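Local coordinates for protein alpha-fucosidase (Bifidobacterium bifidum, PDB 2EAB) that probably hydrolyses alpha-1,2-L-fucosidic bonds, releasing fucose, the chain being the catalytic piece of a longer Bifidobacterium bifidum protein, at residues E446-L451 with W510-V515; D777-Q782 with D807-G812. All coordinates share one frame; numbering follows the deposited sequence.

From the N terminus, the chain passes two large antiparallel beta-sheets before it reaches contact 1, where helices 442-450 and 507-520 come together within the catalytic domain and close a loop of 58 residues. Contact 2 opens only after that loop has closed, so the two follow in series and neither nest nor cross. It closes a shorter loop of 24 residues, which contains strands but no helix, and joins the end of helix 767-780 to the segment leading into strand 812-819. Contact 1 thus ties helix to helix, and contact 2 ties the last helix to the C-terminal beta region. Their centres are about 30 Å apart and their nearest atoms about 11 Å.

Contact 1 (E446-L451 with W510-V515); sequences EYVEGL and WILQNV. With EDO (1,2-ethanediol), chain H.
Val448 alone represents its helix in this contact, its two methyls meeting three aliphatic side chains of helix 507-520. Val448 CG2 is shared: it lies 3.8 Å from Ile511 CG2 and equally 3.8 Å from Val515 CG2, so it sits against two residues one helical turn apart. Ile511 also brings CG1 to 3.9 Å from Val448 CG2, the two side chains lying alongside each other and pointing opposite ways. With CG1 anti to the backbone N (chi1 176°), Val448 turns this other methyl toward Leu512, and Val448 CG1 meets Leu512 CD2 at 3.8 Å. The Leu512 side chain starts off to one side and reaches the valine by its end. Such roughly antiparallel, inclined helix packing, here with segment axes 10.5 Å apart at 142°, is consistent with the (alpha/alpha)6 barrel of family 95 glycoside hydrolases. No hydrogen bond spans the two segments; the contact is buried and wholly apolar. Around it, Leu534 and Val531 of helix 525-546 touch Leu512 and Val515 respectively, while Leu425 of helix 424-428 touches Ile511. Beyond the apolar patch, Gly450 O accepts a 2.8 Å hydrogen bond from O1 of an ethanediol, which is also hydrogen-bonded to Tyr288 N.

Contact 2 (D777-Q782 with D807-G812); sequences DEMLLQ and DAWAGG. With EDO (1,2-ethanediol), chain G.
Met779 and Leu780 meet the six-membered ring of Trp809 from the end of helix 767-780. Met779 CE lies 3.8 Å from Trp809 CH2, approaching obliquely, and the sulfur makes a Met-aromatic contact, Met779 SD being 5.1 Å from the centroid of that ring and 37° off its normal. The bend at the last torsion of Met779 (chi3 -85°) brings the methyl toward Trp809 CH2. Leu780 comes at the ring edge instead, its CD2 near the ring plane and 4.2 Å from Trp809 CZ3. Further out, Tyr742 meets the indole with its own ring. Trp809 NE1 is hydrogen-bonded to Glu372 OE1 and Trp829 NE1 to Trp809 O, so the residue is held at its indole nitrogen and its backbone carbonyl. At the helix end, Gln782 NE2 bonds Glu778 O at 2.8 Å from above the carbonyl plane and is also hydrogen-bonded to Ala733 O. Glu778 OE1 forms a salt bridge with Arg734, and Glu778 OE2 accepts a 2.8 Å hydrogen bond from ethanediol O1. An alanine in place of Glu778 would probably leave Arg734 without this carboxylate mate. Backbone bonds of Met779 with Ala804 and Leu780 with Leu802 tie the helix end to the chain just ahead of 807-812. Between 777-782 and 807-812 themselves no hydrogen bond forms; they meet by apolar and Met-aromatic packing, with directional bonds at the periphery.

Contact 1 (E446-L451 with W510-V515)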
loop_
_atom_site.group_PDB
_atom_site.type_symbol
_atom_site.label_atom_id
_atom_site.label_comp_id
_atom_site.label_asym_id
_atom_site.label_seq_id
_atom_site.Cartn_x
_atom_site.Cartn_y
_atom_site.Cartn_z
ATOM N N GLU A 446 -11.965 -4.002 4.607
ATOM C CA GLU A 446 -13.119 -4.496 3.866
ATOM C C GLU A 446 -12.725 -5.442 2.726
ATOM O O GLU A 446 -13.409 -6.429 2.472
ATOM C CB GLU A 446 -13.976 -3.346 3.339
ATOM C CG GLU A 446 -15.282 -3.853 2.725
ATOM C CD GLU A 446 -16.162 -2.780 2.119
ATOM O OE1 GLU A 446 -15.966 -1.583 2.404
ATOM O OE2 GLU A 446 -17.068 -3.148 1.340
ATOM N N TYR A 447 -11.609 -5.153 2.064
ATOM C CA TYR A 447 -11.119 -6.006 0.981
ATOM C C TYR A 447 -10.753 -7.399 1.490
ATOM O O TYR A 447 -11.074 -8.405 0.859
ATOM C CB TYR A 447 -9.911 -5.358 0.304
ATOM C CG TYR A 447 -9.438 -6.114 -0.914
ATOM C CD1 TYR A 447 -10.100 -5.982 -2.133
ATOM C CD2 TYR A 447 -8.341 -6.972 -0.841
ATOM C CE1 TYR A 447 -9.682 -6.677 -3.255
ATOM C CE2 TYR A 447 -7.920 -7.681 -1.959
ATOM C CZ TYR A 447 -8.590 -7.524 -3.162
ATOM O OH TYR A 447 -8.161 -8.240 -4.260
ATOM N N VAL A 448 -10.073 -7.450 2.632
ATOM C CA VAL A 448 -9.649 -8.726 3.191
ATOM C C VAL A 448 -10.879 -9.495 3.691
ATOM O O VAL A 448 -10.995 -10.694 3.457
ATOM C CB VAL A 448 -8.557 -8.534 4.267
ATOM C CG1 VAL A 448 -8.201 -9.868 4.919
ATOM C CG2 VAL A 448 -7.311 -7.917 3.631
ATOM N N GLU A 449 -11.822 -8.795 4.328
ATOM C CA GLU A 449 -13.122 -9.405 4.645
ATOM C C GLU A 449 -13.778 -9.941 3.374
ATOM O O GLU A 449 -14.380 -11.017 3.383
ATOM C CB GLU A 449 -14.043 -8.418 5.362
ATOM C CG GLU A 449 -13.565 -8.088 6.766
ATOM C CD GLU A 449 -14.312 -6.944 7.427
ATOM O OE1 GLU A 449 -14.755 -6.007 6.729
ATOM O OE2 GLU A 449 -14.418 -6.962 8.676
ATOM N N GLY A 450 -13.621 -9.198 2.281
ATOM C CA GLY A 450 -14.148 -9.581 0.975
ATOM C C GLY A 450 -13.519 -10.828 0.375
ATOM O O GLY A 450 -14.092 -11.440 -0.526
ATOM N N LEU A 451 -12.342 -11.212 0.864
ATOM C CA LEU A 451 -11.698 -12.439 0.410
ATOM C C LEU A 451 -12.270 -13.690 1.062
ATOM O O LEU A 451 -12.014 -14.797 0.596
ATOM C CB LEU A 451 -10.188 -12.389 0.648
ATOM C CG LEU A 451 -9.408 -11.294 -0.085
ATOM C CD1 LEU A 451 -7.949 -11.312 0.342
ATOM C CD2 LEU A 451 -9.524 -11.430 -1.599
ATOM N N TRP A 510 -0.047 -12.744 5.653
ATOM C CA TRP A 510 0.693 -11.496 5.528
ATOM C C TRP A 510 -0.216 -10.261 5.499
ATOM O O TRP A 510 -0.011 -9.327 6.276
ATOM C CB TRP A 510 1.597 -11.529 4.305
ATOM C CG TRP A 510 2.664 -10.472 4.293
ATOM C CD1 TRP A 510 2.844 -9.447 5.187
ATOM C CD2 TRP A 510 3.686 -10.336 3.317
ATOM N NE1 TRP A 510 3.931 -8.693 4.826
ATOM C CE2 TRP A 510 4.462 -9.212 3.672
ATOM C CE3 TRP A 510 4.024 -11.061 2.165
ATOM C CZ2 TRP A 510 5.568 -8.802 2.922
ATOM C CZ3 TRP A 510 5.122 -10.661 1.424
ATOM C CH2 TRP A 510 5.877 -9.537 1.799
ATOM N N ILE A 511 -1.213 -10.245 4.617
ATOM C CA ILE A 511 -2.102 -9.086 4.560
ATOM C C ILE A 511 -2.878 -8.913 5.871
ATOM O O ILE A 511 -3.224 -7.793 6.239
ATOM C CB ILE A 511 -3.039 -9.119 3.320
ATOM C CG1 ILE A 511 -3.519 -7.708 2.957
ATOM C CG2 ILE A 511 -4.211 -10.077 3.523
ATOM C CD1 ILE A 511 -2.411 -6.785 2.451
ATOM N N LEU A 512 -3.127 -10.011 6.582
ATOM C CA LEU A 512 -3.721 -9.912 7.914
ATOM C C LEU A 512 -2.867 -9.131 8.905
ATOM O O LEU A 512 -3.401 -8.577 9.874
ATOM C CB LEU A 512 -4.096 -11.282 8.467
ATOM C CG LEU A 512 -5.333 -11.909 7.810
ATOM C CD1 LEU A 512 -5.444 -13.376 8.195
ATOM C CD2 LEU A 512 -6.616 -11.164 8.146
ATOM N N GLN A 513 -1.555 -9.083 8.684
ATOM C CA GLN A 513 -0.721 -8.210 9.513
ATOM C C GLN A 513 -1.135 -6.753 9.362
ATOM O O GLN A 513 -1.299 -6.045 10.358
ATOM C CB GLN A 513 0.758 -8.348 9.185
ATOM C CG GLN A 513 1.379 -9.651 9.630
ATOM C CD GLN A 513 2.891 -9.630 9.565
ATOM O OE1 GLN A 513 3.523 -8.662 9.976
ATOM N NE2 GLN A 513 3.481 -10.714 9.072
ATOM N N ASN A 514 -1.300 -6.302 8.117
ATOM C CA ASN A 514 -1.727 -4.925 7.870
ATOM C C ASN A 514 -3.076 -4.645 8.518
ATOM O O ASN A 514 -3.312 -3.559 9.046
ATOM C CB ASN A 514 -1.844 -4.638 6.369
ATOM C CG ASN A 514 -0.518 -4.683 5.642
ATOM O OD1 ASN A 514 0.078 -3.642 5.341
ATOM N ND2 ASN A 514 -0.068 -5.877 5.319
ATOM N N VAL A 515 -3.954 -5.642 8.473
ATOM C CA VAL A 515 -5.284 -5.533 9.061
ATOM C C VAL A 515 -5.192 -5.422 10.586
ATOM O O VAL A 515 -5.801 -4.528 11.179
ATOM C CB VAL A 515 -6.202 -6.705 8.621
ATOM C CG1 VAL A 515 -7.522 -6.668 9.366
ATOM C CG2 VAL A 515 -6.451 -6.646 7.123
HETATM C C1 EDO H . -17.180 -10.068 -1.167
HETATM O O1 EDO H . -16.870 -11.333 -0.552
HETATM C C2 EDO H . -18.370 -9.323 -0.455
HETATM O O2 EDO H . -19.438 -10.253 -0.338
#

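Contact 2 (D777-Q782 with D807-G812)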
loop_
_atom_site.group_PDB
_atom_site.type_symbol
_atom_site.label_atom_id
_atom_site.label_comp_id
_atom_site.label_asym_id
_atom_site.label_seq_id
_atom_site.Cartn_x
_atom_site.Cartn_y
_atom_site.Cartn_z
ATOM N N ASP A 777 9.363 6.922 8.333
ATOM C CA ASP A 777 8.721 6.767 9.636
ATOM C C ASP A 777 9.526 5.841 10.539
ATOM O O ASP A 777 9.775 6.180 11.692
ATOM C CB ASP A 777 7.292 6.235 9.505
ATOM C CG ASP A 777 6.298 7.297 9.066
ATOM O OD1 ASP A 777 6.704 8.453 8.848
ATOM O OD2 ASP A 777 5.092 6.971 8.939
ATOM N N GLU A 778 9.954 4.694 10.003
ATOM C CA GLU A 778 10.678 3.705 10.799
ATOM C C GLU A 778 12.058 4.194 11.232
ATOM O O GLU A 778 12.569 3.750 12.255
ATOM C CB GLU A 778 10.782 2.359 10.070
ATOM C CG GLU A 778 9.439 1.686 9.758
ATOM C CD GLU A 778 8.670 1.204 10.985
ATOM O OE1 GLU A 778 9.242 0.482 11.831
ATOM O OE2 GLU A 778 7.465 1.528 11.081
ATOM N N MET A 779 12.660 5.113 10.479
ATOM C CA MET A 779 13.915 5.723 10.923
ATOM C C MET A 779 13.721 6.598 12.154
ATOM O O MET A 779 14.582 6.645 13.037
ATOM C CB MET A 779 14.559 6.535 9.803
ATOM C CG MET A 779 15.279 5.677 8.779
ATOM S SD MET A 779 16.373 6.619 7.715
ATOM C CE MET A 779 15.133 7.086 6.535
ATOM N N LEU A 780 12.583 7.282 12.203
ATOM C CA LEU A 780 12.323 8.272 13.244
ATOM C C LEU A 780 11.556 7.718 14.436
ATOM O O LEU A 780 11.630 8.280 15.536
ATOM C CB LEU A 780 11.593 9.481 12.661
ATOM C CG LEU A 780 12.269 10.137 11.453
ATOM C CD1 LEU A 780 11.416 11.284 10.949
ATOM C CD2 LEU A 780 13.681 10.618 11.782
ATOM N N LEU A 781 10.837 6.617 14.223
ATOM C CA LEU A 781 9.972 6.038 15.242
ATOM C C LEU A 781 9.743 4.566 14.954
ATOM O O LEU A 781 9.335 4.208 13.848
ATOM C CB LEU A 781 8.621 6.765 15.268
ATOM C CG LEU A 781 7.535 6.146 16.153
ATOM C CD1 LEU A 781 7.904 6.235 17.631
ATOM C CD2 LEU A 781 6.196 6.804 15.903
ATOM N N GLN A 782 10.001 3.715 15.939
ATOM C CA GLN A 782 9.583 2.320 15.860
ATOM C C GLN A 782 8.741 2.001 17.079
ATOM O O GLN A 782 8.899 2.630 18.131
ATOM C CB GLN A 782 10.790 1.385 15.736
ATOM C CG GLN A 782 11.361 1.383 14.319
ATOM C CD GLN A 782 12.751 0.789 14.201
ATOM O OE1 GLN A 782 13.114 -0.140 14.925
ATOM N NE2 GLN A 782 13.537 1.318 13.266
ATOM N N ASP A 807 23.086 10.000 10.141
ATOM C CA ASP A 807 24.026 11.081 10.442
ATOM C C ASP A 807 23.821 12.273 9.500
ATOM O O ASP A 807 24.136 13.410 9.857
ATOM C CB ASP A 807 25.476 10.588 10.370
ATOM C CG ASP A 807 25.810 9.556 11.440
ATOM O OD1 ASP A 807 25.057 9.419 12.428
ATOM O OD2 ASP A 807 26.845 8.871 11.291
ATOM N N ALA A 808 23.277 12.007 8.310
ATOM C CA ALA A 808 22.967 13.047 7.326
ATOM C C ALA A 808 21.925 14.053 7.829
ATOM O O ALA A 808 21.869 15.188 7.347
ATOM C CB ALA A 808 22.501 12.414 6.018
ATOM N N TRP A 809 21.097 13.630 8.784
ATOM C CA TRP A 809 20.081 14.498 9.368
ATOM C C TRP A 809 20.474 14.836 10.807
ATOM O O TRP A 809 19.907 14.302 11.761
ATOM C CB TRP A 809 18.697 13.837 9.328
ATOM C CG TRP A 809 18.210 13.403 7.962
ATOM C CD1 TRP A 809 18.680 13.804 6.738
ATOM C CD2 TRP A 809 17.118 12.520 7.699
ATOM N NE1 TRP A 809 17.959 13.201 5.729
ATOM C CE2 TRP A 809 16.993 12.409 6.294
ATOM C CE3 TRP A 809 16.229 11.810 8.516
ATOM C CZ2 TRP A 809 16.017 11.608 5.690
ATOM C CZ3 TRP A 809 15.263 11.013 7.916
ATOM C CH2 TRP A 809 15.165 10.921 6.515
ATOM N N ALA A 810 21.452 15.730 10.952
ATOM C CA ALA A 810 22.024 16.059 12.261
ATOM C C ALA A 810 21.016 16.712 13.202
ATOM O O ALA A 810 21.046 16.497 14.415
ATOM C CB ALA A 810 23.249 16.953 12.093
ATOM N N GLY A 811 20.125 17.511 12.628
ATOM C CA GLY A 811 19.089 18.195 13.386
ATOM C C GLY A 811 17.786 18.201 12.620
ATOM O O GLY A 811 17.769 18.109 11.393
ATOM N N GLY A 812 16.685 18.307 13.348
ATOM C CA GLY A 812 15.382 18.337 12.714
ATOM C C GLY A 812 14.263 18.153 13.706
ATOM O O GLY A 812 14.487 18.083 14.920
HETATM C C1 EDO G . 5.932 -1.611 10.116
HETATM O O1 EDO G . 6.458 -1.049 11.420
HETATM C C2 EDO G . 4.806 -0.614 9.637
HETATM O O2 EDO G . 3.811 -0.554 10.689
#